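Local coordinates for protein HTH-type transcriptional repressor Rv2887 (Mycobacterium tuberculosis, PDB 5HSM) that represses transcription of a methyltransferase gene and several others by binding promoter DNA, and binds salicylate, para-aminosalicylic acid and gemfibrozil, at residues P57-L62 with R126-V131; R63-S68 with A114-R119. One frame throughout, in Å; residues are numbered along the deposited sequence.

Interaction 1 (P57-L62 with R126-V131); sequences PEFVCL and RAEAVV
Phe59 pushes its phenyl ring against Ala127, Glu128 and Val131, where helix 56-67 of this MarR-family winged helix-turn-helix protein packs on the long helix 118-139. The axes of the two segments cross at -123° and approach to 10.8 Å, and the ring of Phe59 fills much of the space between them. Its CG stands anti to the backbone N (chi1 171°), which sends the ring straight across to the second helix. Alanine suits position 127 because its lone methyl lets the ring come close: Ala127 CB lies 3.5 Å from Phe59 CD1, approaching obliquely. Over one face, Val131 CG2 makes a CH-pi contact, 4.1 Å from the centroid of the Phe59 ring and toward its rim. This methyl is the branch that lies beside the valine's own backbone N.

Leu49 of helix 29-49 packs on both Phe59 and Ala127, while Ala25 of the second subunit packs on Phe59 and Val131, so the contact is buried partly by dimerisation. Glu128 brings a buried carboxylate, its charge met by two arginines: OE1 in a salt bridge to Arg132, OE2 to Arg63, a salicylate-binding residue. A bend at chi2 (68°) brings the carboxylate back to the ring edge, nearly coplanar with the ring, where Glu128 OE2 lies 3.4 Å from Phe59 CZ.

Interaction 2 (R63-S68 with A114-R119); sequences RMLSQS and ATLTAR
Leu65 and Leu116 meet obliquely, with Leu116 CD2 3.7 Å from Leu65 CB. The two methyls of Leu65 divide their work: CD1 rests 3.8 Å from the CB of Ala114, while CD2 lies against the same residue's carbonyl, 3.3 Å from Ala114 O. The short side chain of Ala114 probably helps the leucine approach the backbone. The other branch of Leu116 reaches the next helical residue, its CD1 3.6 Å from Ser66 CB.

Ser66 presents carbon to the leucine because its hydroxyl is turned back into its own helix: with chi1 at 71°, OG donates a 2.8 Å hydrogen bond to Arg63 O. That oxygen also accepts from Gln67 N, and both donors arrive from the same face of the carbonyl plane. In the winged helix-turn-helix domain, these residues join the end of helix 56-67 to the extended chain that leads into helix 118-139. Leu76 and Leu91, from the two following helices, pack on Leu65, and Leu91 also touches Ala114. Backbone hydrogen bonds tie Ala114 to Gly70 and Leu71. Farther along, Thr117 is the N-cap of helix 118-139, its OG1 hydrogen-bonded to Gly120 N and to Gly98 O.

Both interactions join helix 56-67 to helix 118-139 or the chain leading into it, but they differ in depth and in whether the partner is helical or extended. Interaction 1 is a buried helix-helix crossing near the centre of the folded chain, built round one aromatic ring and completed by the second subunit. Interaction 2, partly buried, its centre about 14 Å from the centre of the chain, sets the helix end against an extended segment mainly through aliphatic side-chain carbons. Along the chain it is nested inside the loop that interaction 1 closes. They touch where Leu62 CD1 packs 3.7 Å from Leu116 CD2, and through the Glu128-Arg63 bridge. Arg63 also pairs with Asp27 of the second subunit, connecting this charged junction to the dimer interface.

Interaction 1 (P57-L62 with R126-V131)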
ATOM      1  N   PRO A  57       8.447  -1.540   9.069  1.00 29.61           N
ATOM      2  CA  PRO A  57       8.704  -2.905   8.579  1.00 26.32           C
ATOM      3  C   PRO A  57       9.215  -3.873   9.660  1.00 28.84           C
ATOM      4  O   PRO A  57       8.876  -5.072   9.661  1.00 28.62           O
ATOM      5  CB  PRO A  57       9.774  -2.687   7.505  1.00 31.28           C
ATOM      6  CG  PRO A  57       9.588  -1.272   7.067  1.00 42.79           C
ATOM      7  CD  PRO A  57       9.214  -0.535   8.302  1.00 37.68           C
ATOM      8  N   GLU A  58      10.023  -3.360  10.584  1.00 30.80           N
ATOM      9  CA  GLU A  58      10.470  -4.159  11.721  1.00 26.98           C
ATOM     10  C   GLU A  58       9.297  -4.619  12.564  1.00 26.72           C
ATOM     11  O   GLU A  58       9.229  -5.788  12.966  1.00 28.45           O
ATOM     12  CB  GLU A  58      11.467  -3.363  12.584  1.00 24.12           C
ATOM     13  CG  GLU A  58      12.826  -3.250  11.924  1.00 28.60           C
ATOM     14  CD  GLU A  58      13.720  -2.182  12.545  1.00 47.93           C
ATOM     15  OE1 GLU A  58      13.322  -1.562  13.556  1.00 32.55           O
ATOM     16  OE2 GLU A  58      14.826  -1.967  12.001  1.00 40.04           O
ATOM     17  N   PHE A  59       8.365  -3.708  12.835  1.00 26.36           N
ATOM     18  CA  PHE A  59       7.170  -4.089  13.573  1.00 25.00           C
ATOM     19  C   PHE A  59       6.350  -5.153  12.835  1.00 27.91           C
ATOM     20  O   PHE A  59       5.894  -6.118  13.439  1.00 26.63           O
ATOM     21  CB  PHE A  59       6.281  -2.887  13.853  1.00 27.09           C
ATOM     22  CG  PHE A  59       4.952  -3.274  14.407  1.00 26.54           C
ATOM     23  CD1 PHE A  59       4.865  -3.890  15.650  1.00 33.75           C
ATOM     24  CD2 PHE A  59       3.797  -3.070  13.680  1.00 26.89           C
ATOM     25  CE1 PHE A  59       3.633  -4.279  16.159  1.00 33.54           C
ATOM     26  CE2 PHE A  59       2.564  -3.451  14.176  1.00 31.19           C
ATOM     27  CZ  PHE A  59       2.480  -4.051  15.423  1.00 38.23           C
ATOM     28  N   VAL A  60       6.157  -4.973  11.536  1.00 25.44           N
ATOM     29  CA  VAL A  60       5.404  -5.957  10.746  1.00 26.81           C
ATOM     30  C   VAL A  60       6.043  -7.358  10.848  1.00 27.84           C
ATOM     31  O   VAL A  60       5.349  -8.363  11.107  1.00 28.10           O
ATOM     32  CB  VAL A  60       5.296  -5.500   9.282  1.00 24.39           C
ATOM     33  CG1 VAL A  60       4.722  -6.599   8.405  1.00 31.76           C
ATOM     34  CG2 VAL A  60       4.411  -4.242   9.195  1.00 25.10           C
ATOM     35  N   CYS A  61       7.364  -7.420  10.686  1.00 26.76           N
ATOM     36  CA  CYS A  61       8.098  -8.679  10.848  1.00 24.76           C
ATOM     37  C   CYS A  61       7.918  -9.284  12.247  1.00 28.58           C
ATOM     38  O   CYS A  61       7.575 -10.461  12.398  1.00 25.42           O
ATOM     39  CB  CYS A  61       9.588  -8.464  10.570  1.00 27.29           C
ATOM     40  SG  CYS A  61      10.629  -9.927  10.814  1.00 32.01           S
ATOM     41  N   LEU A  62       8.176  -8.469  13.268  1.00 26.83           N
ATOM     42  CA  LEU A  62       7.965  -8.853  14.664  1.00 26.47           C
ATOM     43  C   LEU A  62       6.573  -9.458  14.918  1.00 35.20           C
ATOM     44  O   LEU A  62       6.437 -10.514  15.544  1.00 30.51           O
ATOM     45  CB  LEU A  62       8.183  -7.620  15.552  1.00 29.23           C
ATOM     46  CG  LEU A  62       8.433  -7.764  17.051  1.00 42.10           C
ATOM     47  CD1 LEU A  62       9.708  -8.549  17.308  1.00 38.24           C
ATOM     48  CD2 LEU A  62       8.524  -6.382  17.679  1.00 35.57           C
ATOM     49  N   ARG A 126       3.925  -4.836  23.341  1.00 28.67           N
ATOM     50  CA  ARG A 126       3.944  -3.400  23.615  1.00 32.18           C
ATOM     51  C   ARG A 126       3.722  -2.583  22.332  1.00 28.99           C
ATOM     52  O   ARG A 126       2.983  -1.584  22.319  1.00 31.79           O
ATOM     53  CB  ARG A 126       5.264  -2.989  24.270  1.00 45.61           C
ATOM     54  CG  ARG A 126       5.086  -2.199  25.559  1.00 76.04           C
ATOM     55  CD  ARG A 126       5.226  -3.085  26.798  1.00 85.79           C
ATOM     56  NE  ARG A 126       6.605  -3.527  27.023  1.00 97.88           N
ATOM     57  CZ  ARG A 126       6.994  -4.305  28.033  1.00 91.08           C
ATOM     58  NH1 ARG A 126       6.116  -4.738  28.929  1.00 94.08           N
ATOM     59  NH2 ARG A 126       8.269  -4.651  28.150  1.00 86.17           N
ATOM     60  N   ALA A 127       4.359  -3.027  21.254  1.00 33.68           N
ATOM     61  CA  ALA A 127       4.280  -2.334  19.970  1.00 28.85           C
ATOM     62  C   ALA A 127       2.871  -2.409  19.390  1.00 27.53           C
ATOM     63  O   ALA A 127       2.347  -1.421  18.847  1.00 24.54           O
ATOM     64  CB  ALA A 127       5.296  -2.908  19.002  1.00 31.53           C
ATOM     65  N   GLU A 128       2.243  -3.580  19.485  1.00 27.47           N
ATOM     66  CA  GLU A 128       0.874  -3.683  18.993  1.00 33.11           C
ATOM     67  C   GLU A 128       0.003  -2.681  19.751  1.00 24.62           C
ATOM     68  O   GLU A 128      -0.833  -1.991  19.153  1.00 30.35           O
ATOM     69  CB  GLU A 128       0.326  -5.113  19.138  1.00 29.99           C
ATOM     70  CG  GLU A 128      -1.167  -5.240  18.836  1.00 38.57           C
ATOM     71  CD  GLU A 128      -1.544  -5.003  17.370  1.00 46.85           C
ATOM     72  OE1 GLU A 128      -2.763  -4.946  17.097  1.00 43.90           O
ATOM     73  OE2 GLU A 128      -0.654  -4.883  16.492  1.00 38.87           O
ATOM     74  N   ALA A 129       0.225  -2.581  21.058  1.00 26.75           N
ATOM     75  CA  ALA A 129      -0.532  -1.614  21.847  1.00 29.03           C
ATOM     76  C   ALA A 129      -0.340  -0.160  21.375  1.00 28.58           C
ATOM     77  O   ALA A 129      -1.328   0.585  21.209  1.00 25.38           O
ATOM     78  CB  ALA A 129      -0.156  -1.742  23.327  1.00 37.87           C
ATOM     79  N   VAL A 130       0.907   0.260  21.150  1.00 25.11           N
ATOM     80  CA  VAL A 130       1.090   1.655  20.710  1.00 25.07           C
ATOM     81  C   VAL A 130       0.516   1.891  19.298  1.00 21.53           C
ATOM     82  O   VAL A 130       0.065   2.992  18.988  1.00 22.93           O
ATOM     83  CB  VAL A 130       2.579   2.119  20.749  1.00 29.39           C
ATOM     84  CG1 VAL A 130       3.247   1.705  22.075  1.00 28.19           C
ATOM     85  CG2 VAL A 130       3.352   1.620  19.549  1.00 31.95           C
ATOM     86  N   VAL A 131       0.510   0.861  18.452  1.00 22.47           N
ATOM     87  CA  VAL A 131      -0.092   1.015  17.121  1.00 20.99           C
ATOM     88  C   VAL A 131      -1.622   1.173  17.220  1.00 24.10           C
ATOM     89  O   VAL A 131      -2.215   2.020  16.540  1.00 20.99           O
ATOM     90  CB  VAL A 131       0.281  -0.167  16.218  1.00 28.80           C
ATOM     91  CG1 VAL A 131      -0.505  -0.134  14.913  1.00 31.76           C
ATOM     92  CG2 VAL A 131       1.785  -0.145  15.929  1.00 23.81           C
TER

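Interaction 2 (R63-S68 with A114-R119)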
ATOM      1  N   ARG A  63       5.539  -8.791  14.420  1.00 28.10           N
ATOM      2  CA  ARG A  63       4.173  -9.239  14.630  1.00 36.50           C
ATOM      3  C   ARG A  63       3.916 -10.574  13.923  1.00 32.64           C
ATOM      4  O   ARG A  63       3.281 -11.488  14.483  1.00 28.07           O
ATOM      5  CB  ARG A  63       3.186  -8.169  14.147  1.00 32.43           C
ATOM      6  CG  ARG A  63       1.742  -8.546  14.366  1.00 51.15           C
ATOM      7  CD  ARG A  63       0.888  -7.332  14.633  1.00 53.47           C
ATOM      8  NE  ARG A  63      -0.470  -7.700  15.021  1.00 55.65           N
ATOM      9  CZ  ARG A  63      -0.815  -8.133  16.234  1.00 65.60           C
ATOM     10  NH1 ARG A  63       0.097  -8.263  17.193  1.00 57.67           N
ATOM     11  NH2 ARG A  63      -2.080  -8.438  16.491  1.00 63.89           N
ATOM     12  N   MET A  64       4.429 -10.691  12.699  1.00 30.87           N
ATOM     13  CA  MET A  64       4.282 -11.932  11.938  1.00 30.71           C
ATOM     14  C   MET A  64       4.928 -13.115  12.666  1.00 38.63           C
ATOM     15  O   MET A  64       4.361 -14.212  12.737  1.00 32.37           O
ATOM     16  CB  MET A  64       4.891 -11.786  10.546  1.00 30.38           C
ATOM     17  CG  MET A  64       4.053 -10.966   9.594  1.00 30.62           C
ATOM     18  SD  MET A  64       4.616 -11.120   7.892  1.00 37.77           S
ATOM     19  CE  MET A  64       6.217 -10.340   7.972  1.00 32.56           C
ATOM     20  N   LEU A  65       6.122 -12.885  13.199  1.00 28.39           N
ATOM     21  CA  LEU A  65       6.823 -13.919  13.956  1.00 29.57           C
ATOM     22  C   LEU A  65       6.193 -14.227  15.318  1.00 32.50           C
ATOM     23  O   LEU A  65       6.308 -15.350  15.825  1.00 29.76           O
ATOM     24  CB  LEU A  65       8.285 -13.524  14.146  1.00 28.05           C
ATOM     25  CG  LEU A  65       9.161 -13.797  12.927  1.00 28.96           C
ATOM     26  CD1 LEU A  65      10.577 -13.301  13.178  1.00 29.40           C
ATOM     27  CD2 LEU A  65       9.166 -15.288  12.631  1.00 34.59           C
ATOM     28  N   SER A  66       5.533 -13.251  15.929  1.00 28.37           N
ATOM     29  CA  SER A  66       4.839 -13.555  17.176  1.00 37.20           C
ATOM     30  C   SER A  66       3.620 -14.416  16.876  1.00 37.72           C
ATOM     31  O   SER A  66       3.226 -15.255  17.685  1.00 35.80           O
ATOM     32  CB  SER A  66       4.419 -12.288  17.915  1.00 34.90           C
ATOM     33  OG  SER A  66       3.373 -11.642  17.233  1.00 51.35           O
ATOM     34  N   GLN A  67       3.019 -14.209  15.712  1.00 28.66           N
ATOM     35  CA  GLN A  67       1.837 -15.002  15.352  1.00 34.06           C
ATOM     36  C   GLN A  67       2.180 -16.330  14.660  1.00 42.13           C
ATOM     37  O   GLN A  67       1.335 -17.240  14.552  1.00 36.78           O
ATOM     38  CB  GLN A  67       0.907 -14.161  14.472  1.00 40.64           C
ATOM     39  CG  GLN A  67       0.142 -13.110  15.266  1.00 40.85           C
ATOM     40  CD  GLN A  67      -0.550 -12.073  14.403  1.00 56.08           C
ATOM     41  OE1 GLN A  67      -0.354 -12.014  13.188  1.00 60.03           O
ATOM     42  NE2 GLN A  67      -1.373 -11.244  15.034  1.00 61.72           N
ATOM     43  N   SER A  68       3.417 -16.453  14.196  1.00 31.36           N
ATOM     44  CA  SER A  68       3.826 -17.656  13.487  1.00 29.82           C
ATOM     45  C   SER A  68       5.311 -17.972  13.681  1.00 30.25           C
ATOM     46  O   SER A  68       6.109 -17.788  12.765  1.00 33.37           O
ATOM     47  CB  SER A  68       3.509 -17.510  11.996  1.00 42.06           C
ATOM     48  OG  SER A  68       3.611 -18.754  11.338  1.00 41.67           O
ATOM     49  N   ALA A 114      13.161 -18.119  11.714  1.00 31.85           N
ATOM     50  CA  ALA A 114      13.382 -17.104  12.742  1.00 33.45           C
ATOM     51  C   ALA A 114      12.353 -17.210  13.859  1.00 36.06           C
ATOM     52  O   ALA A 114      11.210 -17.628  13.646  1.00 35.00           O
ATOM     53  CB  ALA A 114      13.358 -15.711  12.138  1.00 38.18           C
ATOM     54  N   THR A 115      12.774 -16.830  15.054  1.00 30.27           N
ATOM     55  CA  THR A 115      11.909 -16.854  16.220  1.00 33.37           C
ATOM     56  C   THR A 115      12.140 -15.628  17.076  1.00 32.84           C
ATOM     57  O   THR A 115      13.195 -14.993  17.000  1.00 32.91           O
ATOM     58  CB  THR A 115      12.150 -18.099  17.098  1.00 41.56           C
ATOM     59  OG1 THR A 115      13.536 -18.169  17.464  1.00 40.81           O
ATOM     60  CG2 THR A 115      11.762 -19.360  16.362  1.00 37.51           C
ATOM     61  N   LEU A 116      11.157 -15.312  17.904  1.00 26.38           N
ATOM     62  CA  LEU A 116      11.307 -14.227  18.857  1.00 25.91           C
ATOM     63  C   LEU A 116      11.913 -14.731  20.162  1.00 27.53           C
ATOM     64  O   LEU A 116      11.679 -15.876  20.577  1.00 34.30           O
ATOM     65  CB  LEU A 116       9.961 -13.580  19.145  1.00 35.43           C
ATOM     66  CG  LEU A 116       9.157 -13.065  17.955  1.00 33.96           C
ATOM     67  CD1 LEU A 116       7.995 -12.261  18.499  1.00 28.30           C
ATOM     68  CD2 LEU A 116      10.052 -12.204  17.063  1.00 33.30           C
ATOM     69  N   THR A 117      12.667 -13.848  20.809  1.00 30.87           N
ATOM     70  CA  THR A 117      13.166 -14.053  22.168  1.00 28.93           C
ATOM     71  C   THR A 117      12.089 -13.617  23.149  1.00 33.37           C
ATOM     72  O   THR A 117      11.058 -13.078  22.734  1.00 32.41           O
ATOM     73  CB  THR A 117      14.426 -13.221  22.418  1.00 36.15           C
ATOM     74  OG1 THR A 117      14.103 -11.836  22.223  1.00 31.43           O
ATOM     75  CG2 THR A 117      15.524 -13.606  21.444  1.00 36.83           C
ATOM     76  N   ALA A 118      12.327 -13.804  24.447  1.00 34.86           N
ATOM     77  CA  ALA A 118      11.416 -13.256  25.453  1.00 36.04           C
ATOM     78  C   ALA A 118      11.244 -11.735  25.266  1.00 34.23           C
ATOM     79  O   ALA A 118      10.123 -11.202  25.297  1.00 36.56           O
ATOM     80  CB  ALA A 118      11.923 -13.580  26.872  1.00 43.55           C
ATOM     81  N   ARG A 119      12.362 -11.048  25.048  1.00 29.25           N
ATOM     82  CA  ARG A 119      12.339  -9.605  24.811  1.00 29.92           C
ATOM     83  C   ARG A 119      11.536  -9.267  23.562  1.00 28.99           C
ATOM     84  O   ARG A 119      10.779  -8.290  23.534  1.00 30.48           O
ATOM     85  CB  ARG A 119      13.761  -9.063  24.679  1.00 35.33           C
ATOM     86  CG  ARG A 119      13.827  -7.565  24.382  1.00 42.95           C
ATOM     87  CD  ARG A 119      15.267  -7.076  24.310  1.00 54.14           C
ATOM     88  NE  ARG A 119      15.990  -7.337  25.552  1.00 61.50           N
ATOM     89  CZ  ARG A 119      17.206  -6.873  25.815  1.00 78.05           C
ATOM     90  NH1 ARG A 119      17.833  -6.120  24.917  1.00 75.53           N
ATOM     91  NH2 ARG A 119      17.793  -7.159  26.970  1.00 78.05           N
TER